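Local atomic coordinates of polysaccharide deacetylase (Bacillus cereus, PDB entry 4HD5), a protein that binds a zinc ion and probably hydrolyses carbon-nitrogen bonds that are not peptide bonds, as expected of a polysaccharide deacetylase. Residues E141-V146 with Q328-G333. Residues are numbered along the deposited sequence; the frame is centred on the assembly and turned at random.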
ATOM      1  N   GLU A 141      -7.430   9.827   0.649  1.00 10.99           N
ATOM      2  CA  GLU A 141      -6.906   8.489   0.920  1.00 11.04           C
ATOM      3  C   GLU A 141      -7.195   7.581  -0.255  1.00 11.12           C
ATOM      4  O   GLU A 141      -8.313   7.561  -0.761  1.00 10.67           O
ATOM      5  CB  GLU A 141      -7.560   7.895   2.163  1.00 11.74           C
ATOM      6  CG  GLU A 141      -7.203   8.618   3.452  1.00 12.49           C
ATOM      7  CD  GLU A 141      -5.736   8.515   3.795  1.00 12.91           C
ATOM      8  OE1 GLU A 141      -5.063   7.559   3.349  1.00 12.13           O
ATOM      9  OE2 GLU A 141      -5.250   9.407   4.518  1.00 15.39           O
ATOM     10  N   GLN A 142      -6.197   6.832  -0.705  1.00 11.50           N
ATOM     11  CA  GLN A 142      -6.504   5.836  -1.730  1.00 11.70           C
ATOM     12  C   GLN A 142      -6.582   4.428  -1.179  1.00 11.17           C
ATOM     13  O   GLN A 142      -5.989   4.100  -0.145  1.00 10.07           O
ATOM     14  CB  GLN A 142      -5.628   5.929  -2.981  1.00 13.04           C
ATOM     15  CG  GLN A 142      -4.180   6.351  -2.852  1.00 13.12           C
ATOM     16  CD  GLN A 142      -3.497   6.426  -4.221  1.00 13.67           C
ATOM     17  OE1 GLN A 142      -4.161   6.472  -5.264  1.00 15.63           O
ATOM     18  NE2 GLN A 142      -2.178   6.454  -4.224  1.00 12.50           N
ATOM     19  N   LYS A 143      -7.376   3.621  -1.864  1.00 11.35           N
ATOM     20  CA  LYS A 143      -7.590   2.241  -1.492  1.00 11.51           C
ATOM     21  C   LYS A 143      -6.354   1.434  -1.816  1.00  9.41           C
ATOM     22  O   LYS A 143      -5.643   1.744  -2.762  1.00  9.22           O
ATOM     23  CB  LYS A 143      -8.817   1.687  -2.203  1.00 13.52           C
ATOM     24  CG  LYS A 143     -10.102   2.157  -1.545  1.00 17.14           C
ATOM     25  CD  LYS A 143     -11.340   2.029  -2.423  1.00 19.14           C
ATOM     26  CE  LYS A 143     -11.444   0.666  -3.101  1.00 20.63           C
ATOM     27  NZ  LYS A 143     -11.008   0.712  -4.524  1.00 21.69           N
ATOM     28  N   VAL A 144      -6.098   0.414  -1.003  1.00  7.76           N
ATOM     29  CA  VAL A 144      -4.895  -0.392  -1.133  1.00  6.90           C
ATOM     30  C   VAL A 144      -5.289  -1.854  -1.097  1.00  5.99           C
ATOM     31  O   VAL A 144      -5.674  -2.366  -0.048  1.00  5.99           O
ATOM     32  CB  VAL A 144      -3.879  -0.122  -0.006  1.00  7.11           C
ATOM     33  CG1 VAL A 144      -2.590  -0.877  -0.280  1.00  7.08           C
ATOM     34  CG2 VAL A 144      -3.613   1.373   0.138  1.00  7.67           C
ATOM     35  N   PRO A 145      -5.251  -2.519  -2.252  1.00  5.30           N
ATOM     36  CA  PRO A 145      -5.438  -3.959  -2.220  1.00  4.95           C
ATOM     37  C   PRO A 145      -4.207  -4.658  -1.656  1.00  4.48           C
ATOM     38  O   PRO A 145      -3.081  -4.321  -2.019  1.00  4.24           O
ATOM     39  CB  PRO A 145      -5.649  -4.334  -3.685  1.00  5.17           C
ATOM     40  CG  PRO A 145      -5.522  -3.083  -4.486  1.00  5.43           C
ATOM     41  CD  PRO A 145      -4.953  -2.024  -3.603  1.00  5.44           C
ATOM     42  N   VAL A 146      -4.443  -5.610  -0.762  1.00  4.11           N
ATOM     43  CA  VAL A 146      -3.404  -6.447  -0.224  1.00  3.84           C
ATOM     44  C   VAL A 146      -3.725  -7.871  -0.671  1.00  3.81           C
ATOM     45  O   VAL A 146      -4.647  -8.523  -0.139  1.00  3.70           O
ATOM     46  CB  VAL A 146      -3.314  -6.321   1.310  1.00  3.85           C
ATOM     47  CG1 VAL A 146      -2.131  -7.123   1.840  1.00  3.71           C
ATOM     48  CG2 VAL A 146      -3.186  -4.851   1.699  1.00  3.99           C
ATOM     49  N   GLN A 328     -10.577  -4.652   0.441  1.00  8.73           N
ATOM     50  CA  GLN A 328      -9.445  -3.780   0.184  1.00  8.95           C
ATOM     51  C   GLN A 328      -9.281  -2.830   1.351  1.00  9.00           C
ATOM     52  O   GLN A 328     -10.270  -2.410   1.955  1.00  9.67           O
ATOM     53  CB  GLN A 328      -9.683  -2.987  -1.091  1.00 10.19           C
ATOM     54  CG  GLN A 328      -9.886  -3.864  -2.315  1.00 10.87           C
ATOM     55  CD  GLN A 328      -9.898  -3.081  -3.604  1.00 12.46           C
ATOM     56  OE1 GLN A 328     -10.564  -3.467  -4.575  1.00 13.21           O
ATOM     57  NE2 GLN A 328      -9.138  -1.987  -3.642  1.00 13.03           N
ATOM     58  N   PHE A 329      -8.046  -2.467   1.660  1.00  8.22           N
ATOM     59  CA  PHE A 329      -7.793  -1.542   2.755  1.00  8.43           C
ATOM     60  C   PHE A 329      -7.972  -0.089   2.337  1.00  8.77           C
ATOM     61  O   PHE A 329      -7.635   0.299   1.224  1.00  8.41           O
ATOM     62  CB  PHE A 329      -6.378  -1.723   3.316  1.00  8.16           C
ATOM     63  CG  PHE A 329      -6.060  -0.782   4.437  1.00  8.39           C
ATOM     64  CD1 PHE A 329      -6.397  -1.103   5.740  1.00  8.86           C
ATOM     65  CD2 PHE A 329      -5.470   0.449   4.186  1.00  8.66           C
ATOM     66  CE1 PHE A 329      -6.136  -0.232   6.778  1.00  8.90           C
ATOM     67  CE2 PHE A 329      -5.213   1.330   5.222  1.00  8.79           C
ATOM     68  CZ  PHE A 329      -5.537   0.982   6.520  1.00  9.06           C
ATOM     69  N   ILE A 330      -8.497   0.712   3.252  1.00  9.71           N
ATOM     70  CA  ILE A 330      -8.432   2.160   3.122  1.00 10.63           C
ATOM     71  C   ILE A 330      -8.285   2.749   4.517  1.00 11.09           C
ATOM     72  O   ILE A 330      -8.805   2.198   5.484  1.00 11.20           O
ATOM     73  CB  ILE A 330      -9.650   2.737   2.356  1.00 11.55           C
ATOM     74  CG1 ILE A 330      -9.445   4.231   2.071  1.00 12.08           C
ATOM     75  CG2 ILE A 330     -10.950   2.509   3.115  1.00 12.05           C
ATOM     76  CD1 ILE A 330     -10.428   4.807   1.072  1.00 12.72           C
ATOM     77  N   THR A 331      -7.531   3.838   4.625  1.00 11.87           N
ATOM     78  CA  THR A 331      -7.253   4.446   5.919  1.00 12.39           C
ATOM     79  C   THR A 331      -8.475   5.245   6.348  1.00 13.84           C
ATOM     80  O   THR A 331      -8.859   6.209   5.681  1.00 13.44           O
ATOM     81  CB  THR A 331      -6.009   5.362   5.854  1.00 12.91           C
ATOM     82  OG1 THR A 331      -4.853   4.607   5.449  1.00 11.65           O
ATOM     83  CG2 THR A 331      -5.740   6.028   7.210  1.00 12.99           C
ATOM     84  N   LYS A 332      -9.097   4.830   7.449  1.00 15.54           N
ATOM     85  CA  LYS A 332     -10.265   5.533   7.999  1.00 17.14           C
ATOM     86  C   LYS A 332     -10.006   6.174   9.359  1.00 17.23           C
ATOM     87  O   LYS A 332     -10.853   6.897   9.870  1.00 18.10           O
ATOM     88  CB  LYS A 332     -11.437   4.568   8.133  1.00 18.68           C
ATOM     89  CG  LYS A 332     -11.890   3.935   6.833  1.00 19.75           C
ATOM     90  CD  LYS A 332     -13.053   2.991   7.080  1.00 21.98           C
ATOM     91  CE  LYS A 332     -13.217   1.999   5.946  1.00 24.48           C
ATOM     92  NZ  LYS A 332     -14.534   1.304   6.014  1.00 27.48           N
ATOM     93  N   GLY A 333      -8.838   5.919   9.939  1.00 16.91           N
ATOM     94  CA  GLY A 333      -8.550   6.329  11.305  1.00 17.19           C
ATOM     95  C   GLY A 333      -9.346   5.583  12.363  1.00 17.87           C
ATOM     96  O   GLY A 333      -9.545   6.096  13.459  1.00 18.93           O
TER
HETATM   97  O   HOH W   1      -5.532   4.898   2.607  1.00  6.57           O
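The first two torsions of Glu141 (chi1 -67°, chi2 -64°) put a bend in its side chain and bring its carboxylate across Thr331, with OE1 3.5 Å from Thr331 CB. A short, branched threonine suits this place, since its methine carbon can lie against the acid. The two backbones are too far apart here to bond directly, and a water bridges them: it donates to Glu141 OE1 at 2.8 Å and to Gln142 O, and accepts from Thr331 N at 3.0 Å. Asn194 ND2 also bonds to OE1, so the carboxylate oxygen is gripped from two sources and its rotation is probably fixed.

Beyond the water the backbones close up into a single antiparallel bridge, the hydrogen-bonded pair Val144 and Phe329. Val144 N reaches Phe329 O at 2.7 Å, in the carbonyl plane with an N-H...O angle of 160°; the return bond, Phe329 N to Val144 O (2.9 Å), is more bent, its donor lying above the carbonyl plane. Phe329 O also receives a CA-H...O contact from Lys143. In this TIM-barrel deacetylase, 141-146 links strand 130-140 of the four-stranded antiparallel sheet to barrel strand 146-149, and the bridge ties that linker to the loop following strand 320-326, away from the zinc site.

Phe329 carries CG anti to its own N, which sends the ring away from 141-146 to meet Trp190 edge-to-face, a buried place suited to an aromatic. Compact, beta-branched Val144 packs on Phe201 and Ile193. On the more open side, the aliphatic part of Lys143 serves as an apolar surface: its CG meets Ile330 CD1 at 3.7 Å, while bends in its outer part bring the ammonium end beside the Gln328 amide.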